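Polyketide biosynthesis 3-hydroxy-3-methylglutaryl-ACP synthase PksG (Bacillus subtilis, PDB 4YXT) catalyses the aldol condensation of acetyl-ACP with a beta-ketothioester polyketide intermediate, an intermediate step in the biosynthesis of the antibiotic bacillaene. Local coordinates at residues Thr79-Gly84 and Lys89-Tyr94; Ser219-Cys224 and Lys258-Thr263; Phe244-Tyr249 and Ala307-Gln312. The protein carries 1 engineered substitution. One frame throughout, in Å; residues are numbered along the deposited sequence.

Contact 1. Residues Thr79-Gly84 and Lys89-Tyr94. Engineered in segment 79-84: Ala82 (natural residue Glu).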
loop_
_atom_site.group_PDB
_atom_site.type_symbol
_atom_site.label_atom_id
_atom_site.label_comp_id
_atom_site.label_asym_id
_atom_site.label_seq_id
_atom_site.Cartn_x
_atom_site.Cartn_y
_atom_site.Cartn_z
ATOM N N THR A 79 4.809 5.738 -0.708
ATOM C CA THR A 79 4.282 6.626 0.280
ATOM C C THR A 79 3.465 5.803 1.253
ATOM O O THR A 79 2.653 4.970 0.853
ATOM C CB THR A 79 3.533 7.830 -0.346
ATOM O OG1 THR A 79 4.442 8.582 -1.148
ATOM C CG2 THR A 79 3.112 8.828 0.729
ATOM N N CYS A 80 3.756 5.963 2.533
ATOM C CA CYS A 80 3.081 5.219 3.594
ATOM C C CYS A 80 2.198 6.217 4.310
ATOM O O CYS A 80 2.689 7.245 4.837
ATOM C CB CYS A 80 4.081 4.660 4.546
ATOM S SG CYS A 80 5.479 3.809 3.720
ATOM N N SER A 81 0.898 5.978 4.309
ATOM C CA SER A 81 0.003 6.932 4.966
ATOM C C SER A 81 -1.300 6.291 5.402
ATOM O O SER A 81 -1.650 5.218 4.917
ATOM C CB SER A 81 -0.265 8.155 4.056
ATOM O OG SER A 81 -1.196 9.087 4.723
ATOM N N ALA A 82 -2.033 7.008 6.268
ATOM C CA ALA A 82 -3.411 6.706 6.589
ATOM C C ALA A 82 -4.218 7.969 6.317
ATOM O O ALA A 82 -5.356 8.142 6.781
ATOM C CB ALA A 82 -3.504 6.251 8.044
ATOM N N SER A 83 -3.617 8.875 5.553
ATOM C CA SER A 83 -4.172 10.191 5.304
ATOM C C SER A 83 -4.328 10.355 3.786
ATOM O O SER A 83 -3.951 11.356 3.201
ATOM C CB SER A 83 -3.255 11.256 5.881
ATOM O OG SER A 83 -2.944 11.030 7.259
ATOM N N GLY A 84 -4.826 9.320 3.142
ATOM C CA GLY A 84 -4.893 9.311 1.712
ATOM C C GLY A 84 -5.742 10.413 1.122
ATOM O O GLY A 84 -6.689 10.932 1.739
ATOM N N LYS A 89 -5.779 6.978 -6.658
ATOM C CA LYS A 89 -4.592 7.778 -6.924
ATOM C C LYS A 89 -3.733 7.977 -5.660
ATOM O O LYS A 89 -4.144 8.602 -4.678
ATOM C CB LYS A 89 -5.002 9.119 -7.504
ATOM C CG LYS A 89 -3.885 9.903 -8.165
ATOM C CD LYS A 89 -4.456 11.249 -8.597
ATOM C CE LYS A 89 -3.406 12.212 -9.124
ATOM N NZ LYS A 89 -2.808 11.725 -10.389
ATOM N N SER A 90 -2.522 7.442 -5.685
ATOM C CA SER A 90 -1.671 7.583 -4.544
ATOM C C SER A 90 -0.930 8.924 -4.418
ATOM O O SER A 90 -0.626 9.625 -5.382
ATOM C CB SER A 90 -0.609 6.455 -4.503
ATOM O OG SER A 90 0.381 6.714 -5.428
ATOM N N LEU A 91 -0.606 9.238 -3.184
ATOM C CA LEU A 91 0.208 10.389 -2.895
ATOM C C LEU A 91 1.494 10.379 -3.695
ATOM O O LEU A 91 2.064 11.471 -3.964
ATOM C CB LEU A 91 0.529 10.418 -1.400
ATOM C CG LEU A 91 -0.650 10.630 -0.491
ATOM C CD1 LEU A 91 -0.330 10.379 0.996
ATOM C CD2 LEU A 91 -1.124 12.078 -0.723
ATOM N N SER A 92 2.019 9.175 -3.972
ATOM C CA SER A 92 3.309 9.047 -4.636
ATOM C C SER A 92 3.379 9.657 -6.057
ATOM O O SER A 92 4.472 9.966 -6.550
ATOM C CB SER A 92 3.763 7.579 -4.712
ATOM O OG SER A 92 4.005 7.047 -3.409
ATOM N N THR A 93 2.235 9.797 -6.725
ATOM C CA THR A 93 2.176 10.439 -8.026
ATOM C C THR A 93 2.594 11.947 -7.960
ATOM O O THR A 93 3.489 12.412 -8.696
ATOM C CB THR A 93 0.785 10.265 -8.649
ATOM O OG1 THR A 93 -0.209 10.944 -7.862
ATOM C CG2 THR A 93 0.387 8.749 -8.807
ATOM N N TYR A 94 1.966 12.692 -7.054
ATOM C CA TYR A 94 2.315 14.093 -6.788
ATOM C C TYR A 94 3.720 14.262 -6.212
ATOM O O TYR A 94 4.451 15.148 -6.640
ATOM C CB TYR A 94 1.316 14.686 -5.793
ATOM C CG TYR A 94 -0.065 14.927 -6.372
ATOM C CD1 TYR A 94 -0.223 15.798 -7.442
ATOM C CD2 TYR A 94 -1.182 14.281 -5.885
ATOM C CE1 TYR A 94 -1.443 16.046 -7.979
ATOM C CE2 TYR A 94 -2.431 14.527 -6.414
ATOM C CZ TYR A 94 -2.555 15.427 -7.460
ATOM O OH TYR A 94 -3.782 15.740 -8.035
#
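Thr79, near the end of strand 74-80, meets the first turn of helix 91-99 with both branches of its side chain. A chi1 of -61° sets CG2 anti to the backbone N, against Leu91, and OG1 anti to the carbonyl carbon, toward Ser92. OG1 donates a 2.8 Å hydrogen bond to OG of Ser92, while CG2 rests 3.7 Å from CB of Leu91, the two side chains crossing at about a right angle. Ser92 OG in turn bonds to the carbonyl oxygen of Phe108 on strand 106-111, so one buried hydroxyl links the helix to two neighbouring strands.

Leu91 spans the rest of the interface. Its CD1 lies 3.8 Å from both CG2 of Thr79 and CB of Ser81. The hydroxyl of Ser81 (chi1 179°) lies beside its own carbonyl carbon, where OG accepts a 2.6 Å hydrogen bond from Ser83 N and closes an ST turn. OD1 of Asp144 gathers the Ser81 hydroxyl, Ser83 OG and the backbone N of Ala82. Ala82 itself is engineered, replacing the natural glutamate, and its methyl points away from the helix.

Ser90 occupies the N-cap of the helix, its OG accepting a weak bond from Ser92 N and also bonding Gln112 of the second subunit. The whole is the strand-to-helix half of a beta-alpha-beta unit of the thiolase-like fold, whose connecting loop carries a position assigned by similarity as a proton donor/acceptor of HMG synthases.

Contact 2. Residues Ser219-Cys224 and Lys258-Thr263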
loop_
_atom_site.group_PDB
_atom_site.type_symbol
_atom_site.label_atom_id
_atom_site.label_comp_id
_atom_site.label_asym_id
_atom_site.label_seq_id
_atom_site.Cartn_x
_atom_site.Cartn_y
_atom_site.Cartn_z
ATOM N N SER A 219 -2.986 -4.269 22.996
ATOM C CA SER A 219 -2.460 -4.878 21.755
ATOM C C SER A 219 -1.021 -4.403 21.426
ATOM O O SER A 219 -0.112 -5.210 21.155
ATOM C CB SER A 219 -3.419 -4.714 20.595
ATOM O OG SER A 219 -3.776 -3.371 20.412
ATOM N N TYR A 220 -0.765 -3.119 21.539
ATOM C CA TYR A 220 0.617 -2.631 21.475
ATOM C C TYR A 220 1.556 -3.405 22.355
ATOM O O TYR A 220 2.616 -3.798 21.913
ATOM C CB TYR A 220 0.661 -1.154 21.860
ATOM C CG TYR A 220 1.992 -0.449 21.764
ATOM C CD1 TYR A 220 3.032 -0.714 22.663
ATOM C CD2 TYR A 220 2.213 0.501 20.762
ATOM C CE1 TYR A 220 4.251 -0.008 22.593
ATOM C CE2 TYR A 220 3.416 1.196 20.680
ATOM C CZ TYR A 220 4.429 0.943 21.579
ATOM O OH TYR A 220 5.611 1.612 21.471
ATOM N N LEU A 221 1.189 -3.613 23.619
ATOM C CA LEU A 221 2.093 -4.309 24.553
ATOM C C LEU A 221 2.201 -5.795 24.250
ATOM O O LEU A 221 3.310 -6.377 24.234
ATOM C CB LEU A 221 1.641 -4.121 25.997
ATOM C CG LEU A 221 1.762 -2.717 26.549
ATOM C CD1 LEU A 221 0.962 -2.597 27.860
ATOM C CD2 LEU A 221 3.226 -2.317 26.725
ATOM N N ASP A 222 1.070 -6.426 23.964
ATOM C CA ASP A 222 1.159 -7.811 23.482
ATOM C C ASP A 222 2.075 -7.975 22.236
ATOM O O ASP A 222 2.908 -8.917 22.201
ATOM C CB ASP A 222 -0.221 -8.373 23.248
ATOM C CG ASP A 222 -1.052 -8.469 24.553
ATOM O OD1 ASP A 222 -0.463 -8.440 25.672
ATOM O OD2 ASP A 222 -2.309 -8.570 24.445
ATOM N N CYS A 223 1.984 -7.049 21.261
ATOM C CA CYS A 223 2.824 -7.130 20.082
ATOM C C CYS A 223 4.281 -6.801 20.396
ATOM O O CYS A 223 5.186 -7.411 19.822
ATOM C CB CYS A 223 2.357 -6.271 18.917
ATOM S SG CYS A 223 0.717 -6.600 18.154
ATOM N N CYS A 224 4.514 -5.832 21.283
ATOM C CA CYS A 224 5.880 -5.561 21.715
ATOM C C CYS A 224 6.602 -6.839 22.229
ATOM O O CYS A 224 7.744 -7.145 21.830
ATOM C CB CYS A 224 5.880 -4.452 22.754
ATOM S SG CYS A 224 7.518 -3.827 22.972
ATOM N N LYS A 258 7.536 4.813 27.592
ATOM C CA LYS A 258 8.120 4.546 28.914
ATOM C C LYS A 258 7.439 3.380 29.612
ATOM O O LYS A 258 8.092 2.558 30.205
ATOM C CB LYS A 258 8.072 5.770 29.807
ATOM C CG LYS A 258 8.910 5.609 31.062
ATOM C CD LYS A 258 8.995 6.936 31.787
ATOM C CE LYS A 258 9.525 6.782 33.205
ATOM N NZ LYS A 258 10.411 7.941 33.551
ATOM N N GLY A 259 6.120 3.325 29.537
ATOM C CA GLY A 259 5.372 2.173 30.051
ATOM C C GLY A 259 5.804 0.854 29.438
ATOM O O GLY A 259 6.033 -0.112 30.166
ATOM N N ALA A 260 5.917 0.795 28.104
ATOM C CA ALA A 260 6.255 -0.453 27.417
ATOM C C ALA A 260 7.673 -0.864 27.626
ATOM O O ALA A 260 7.947 -2.051 27.733
ATOM C CB ALA A 260 6.001 -0.342 25.931
ATOM N N HIS A 261 8.604 0.084 27.681
ATOM C CA HIS A 261 9.991 -0.292 28.030
ATOM C C HIS A 261 10.046 -0.965 29.420
ATOM O O HIS A 261 10.723 -1.955 29.587
ATOM C CB HIS A 261 10.953 0.927 27.959
ATOM C CG HIS A 261 12.310 0.664 28.540
ATOM N ND1 HIS A 261 12.639 0.987 29.842
ATOM C CD2 HIS A 261 13.414 0.086 28.008
ATOM C CE1 HIS A 261 13.890 0.649 30.078
ATOM N NE2 HIS A 261 14.389 0.095 28.987
ATOM N N ARG A 262 9.311 -0.433 30.390
ATOM C CA ARG A 262 9.263 -1.020 31.757
ATOM C C ARG A 262 8.713 -2.449 31.752
ATOM O O ARG A 262 9.243 -3.313 32.402
ATOM C CB ARG A 262 8.392 -0.144 32.658
ATOM C CG ARG A 262 8.205 -0.653 34.079
ATOM C CD ARG A 262 7.886 0.511 35.005
ATOM N NE ARG A 262 6.893 1.439 34.429
ATOM C CZ ARG A 262 7.076 2.743 34.152
ATOM N NH1 ARG A 262 8.236 3.366 34.391
ATOM N NH2 ARG A 262 6.070 3.450 33.629
ATOM N N THR A 263 7.632 -2.666 31.001
ATOM C CA THR A 263 7.009 -3.944 30.839
ATOM C C THR A 263 8.009 -4.894 30.242
ATOM O O THR A 263 8.276 -5.937 30.815
ATOM C CB THR A 263 5.788 -3.812 29.934
ATOM O OG1 THR A 263 4.891 -2.826 30.484
ATOM C CG2 THR A 263 5.057 -5.125 29.811
#
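Two torsions bring Tyr220 and Leu221 to the same methyl group, CB of Ala260. In Tyr220 the ring extends anti to the backbone N (chi1 -176°), which carries CE1 to 3.8 Å from Ala260 CB. The methyl stands at the ring's edge, close to its plane. Leu221 instead has CG beside its backbone N (chi1 -68°), and its CD2 branch makes the closest approach of the interface, 3.5 Å to CB of Ala260, tighter than usual for two carbons. The same methyl carbon of Leu221 lies 4.1 Å from OG1 of Thr263, one turn further along the second helix.

No hydrogen bond passes between the two segments. The hydroxyl of Thr263 is satisfied within its own helix, OG1 donating to the carbonyl oxygen of Gly259 at 3.0 Å from above the carbonyl plane; that oxygen also accepts the backbone N of Thr263. Tyr220 OH is engaged by the backbone oxygen of His250, and its ring meets Phe324 of strand 319-327 edge-to-face.

The segment axes approach to 10.4 Å and cross at -41°, with the small side chain of Ala260 facing Leu221. This is apolar packing between helices 213-234 and 254-267, and through Tyr220 it borders the HMG synthase active site, where His250 is a proton donor/acceptor by similarity.

Contact 3. Residues Phe244-Tyr249 and Ala307-Gln312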
loop_
_atom_site.group_PDB
_atom_site.type_symbol
_atom_site.label_atom_id
_atom_site.label_comp_id
_atom_site.label_asym_id
_atom_site.label_seq_id
_atom_site.Cartn_x
_atom_site.Cartn_y
_atom_site.Cartn_z
ATOM N N PHE A 244 21.357 -4.554 21.885
ATOM C CA PHE A 244 20.899 -3.271 21.395
ATOM C C PHE A 244 21.399 -2.170 22.322
ATOM O O PHE A 244 21.106 -2.198 23.511
ATOM C CB PHE A 244 19.353 -3.246 21.335
ATOM C CG PHE A 244 18.758 -4.505 20.746
ATOM C CD1 PHE A 244 18.815 -4.739 19.370
ATOM C CD2 PHE A 244 18.211 -5.465 21.563
ATOM C CE1 PHE A 244 18.325 -5.888 18.830
ATOM C CE2 PHE A 244 17.706 -6.620 21.032
ATOM C CZ PHE A 244 17.757 -6.838 19.661
ATOM N N GLN A 245 22.123 -1.211 21.763
ATOM C CA GLN A 245 22.596 -0.059 22.530
ATOM C C GLN A 245 21.518 1.006 22.645
ATOM O O GLN A 245 21.566 1.778 23.570
ATOM C CB GLN A 245 23.815 0.533 21.888
ATOM C CG GLN A 245 25.067 -0.345 22.091
ATOM C CD GLN A 245 25.117 -1.561 21.195
ATOM O OE1 GLN A 245 24.886 -1.470 19.976
ATOM N NE2 GLN A 245 25.479 -2.715 21.783
ATOM N N TYR A 246 20.579 1.077 21.695
ATOM C CA TYR A 246 19.396 1.978 21.817
ATOM C C TYR A 246 18.176 1.232 21.356
ATOM O O TYR A 246 18.295 0.191 20.675
ATOM C CB TYR A 246 19.572 3.198 20.956
ATOM C CG TYR A 246 20.756 4.072 21.346
ATOM C CD1 TYR A 246 20.638 4.999 22.384
ATOM C CD2 TYR A 246 22.000 3.943 20.699
ATOM C CE1 TYR A 246 21.685 5.805 22.757
ATOM C CE2 TYR A 246 23.059 4.752 21.061
ATOM C CZ TYR A 246 22.891 5.673 22.105
ATOM O OH TYR A 246 23.881 6.489 22.492
ATOM N N LEU A 247 16.994 1.783 21.671
ATOM C CA LEU A 247 15.765 1.166 21.300
ATOM C C LEU A 247 14.912 2.264 20.801
ATOM O O LEU A 247 14.891 3.373 21.369
ATOM C CB LEU A 247 15.094 0.436 22.497
ATOM C CG LEU A 247 15.760 -0.878 22.933
ATOM C CD1 LEU A 247 15.247 -1.302 24.312
ATOM C CD2 LEU A 247 15.423 -1.986 21.953
ATOM N N ALA A 248 14.202 1.986 19.712
ATOM C CA ALA A 248 13.293 2.979 19.214
ATOM C C ALA A 248 11.978 2.335 19.114
ATOM O O ALA A 248 11.878 1.167 18.735
ATOM C CB ALA A 248 13.749 3.480 17.849
ATOM N N TYR A 249 10.925 3.063 19.441
ATOM C CA TYR A 249 9.629 2.443 19.386
ATOM C C TYR A 249 8.646 3.371 18.636
ATOM O O TYR A 249 8.859 4.609 18.582
ATOM C CB TYR A 249 9.041 2.262 20.769
ATOM C CG TYR A 249 9.791 1.495 21.753
ATOM C CD1 TYR A 249 9.378 0.197 22.129
ATOM C CD2 TYR A 249 10.886 2.051 22.383
ATOM C CE1 TYR A 249 10.038 -0.508 23.110
ATOM C CE2 TYR A 249 11.584 1.347 23.362
ATOM C CZ TYR A 249 11.151 0.077 23.735
ATOM O OH TYR A 249 11.851 -0.578 24.722
ATOM N N ALA A 307 15.260 8.577 13.932
ATOM C CA ALA A 307 15.979 9.830 13.647
ATOM C C ALA A 307 16.408 10.552 14.934
ATOM O O ALA A 307 17.546 11.036 15.052
ATOM C CB ALA A 307 15.089 10.751 12.835
ATOM N N SER A 308 15.492 10.589 15.901
ATOM C CA SER A 308 15.758 11.242 17.179
ATOM C C SER A 308 16.897 10.551 17.859
ATOM O O SER A 308 17.771 11.241 18.352
ATOM C CB SER A 308 14.527 11.302 18.093
ATOM O OG SER A 308 14.756 12.157 19.246
ATOM N N THR A 309 16.912 9.205 17.832
ATOM C CA THR A 309 17.958 8.394 18.465
ATOM C C THR A 309 19.337 8.629 17.825
ATOM O O THR A 309 20.404 8.706 18.516
ATOM C CB THR A 309 17.647 6.879 18.355
ATOM O OG1 THR A 309 16.455 6.541 19.090
ATOM C CG2 THR A 309 18.807 6.033 18.838
ATOM N N ILE A 310 19.315 8.718 16.502
ATOM C CA ILE A 310 20.522 8.963 15.747
ATOM C C ILE A 310 21.045 10.373 15.960
ATOM O O ILE A 310 22.210 10.517 16.130
ATOM C CB ILE A 310 20.376 8.641 14.245
ATOM C CG1 ILE A 310 20.148 7.134 14.071
ATOM C CG2 ILE A 310 21.651 9.047 13.502
ATOM C CD1 ILE A 310 19.514 6.740 12.779
ATOM N N ASP A 311 20.207 11.408 15.974
ATOM C CA ASP A 311 20.697 12.759 16.245
ATOM C C ASP A 311 21.128 12.951 17.712
ATOM O O ASP A 311 22.141 13.574 17.973
ATOM C CB ASP A 311 19.676 13.845 15.849
ATOM C CG ASP A 311 19.666 14.131 14.327
ATOM O OD1 ASP A 311 20.387 13.441 13.568
ATOM O OD2 ASP A 311 18.927 15.046 13.882
ATOM N N GLN A 312 20.393 12.386 18.665
ATOM C CA GLN A 312 20.613 12.716 20.075
ATOM C C GLN A 312 21.482 11.732 20.811
ATOM O O GLN A 312 21.987 12.052 21.871
ATOM C CB GLN A 312 19.283 12.907 20.784
ATOM C CG GLN A 312 18.358 13.885 20.077
ATOM C CD GLN A 312 18.891 15.300 20.048
ATOM O OE1 GLN A 312 18.768 16.021 19.036
ATOM N NE2 GLN A 312 19.499 15.714 21.150
#
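Tyr246 and Thr309 carry most of the contact between segments 244-249 and 307-312, and it is apolar. The methyl CG2 of Thr309 packs 3.6 Å from CB of Tyr246 and 3.7 Å from CG at the root of the ring, which it approaches obliquely. The two side chains run alongside one another, pointing opposite ways. In Thr309 the methyl stands anti to the backbone N (chi1 -65°), which presents it to the tyrosine and leaves OG1 beside that N, where it bonds to the carbonyl oxygen of Ala305, one turn earlier in the helix. Ala248, two residues along and on the same side of the strand, adds a looser contact: its CB is 4.3 Å from Thr309 OG1.

Polar groups at the interface find their partners elsewhere, and no hydrogen bond crosses between the two segments. The ring of Tyr246 continues beyond the methyl to place its hydroxyl in a bond with the backbone N of Arg314, just past the helix end, and also meets the ring of Phe315, their planes inclined at about 30°.

The strand and helix segments run at 148° to each other, their axes 8.9 Å apart at closest approach. Strand 246-249, outermost in the mixed sheet on this side within the chain, pairs with strand 319-327 through backbone bonds of Tyr246 and Ala248; helix 301-312 packs against this edge, Thr309 also touching Ile321 of strand 319-327, while Ile310 and Asp311 touch Gln347 of helix 341-349.

Contacts 2 and 3 touch directly and alternate along the chain, strand 246-249 lying in sequence between helices 213-234 and 254-267. Their centres are about 17 Å apart, and the touch runs through Tyr249 of segment 244-249: Tyr220 OH lies 3.6 Å from Tyr249 CB, and His261 CB 3.7 Å from Tyr249 OH. Contact 1 stands apart, its nearest atoms about 15 Å from either of the others, although it shares the mixed sheet with contact 3 from the other side of the chain's centre. Contact 1 holds engineered Ala82 of the active site. Between side chains, Tyr220 is about 4 Å from His250 and 8 Å from Cys114, both catalytic by similarity; Ala248 of contact 3 is about 9 Å from His250.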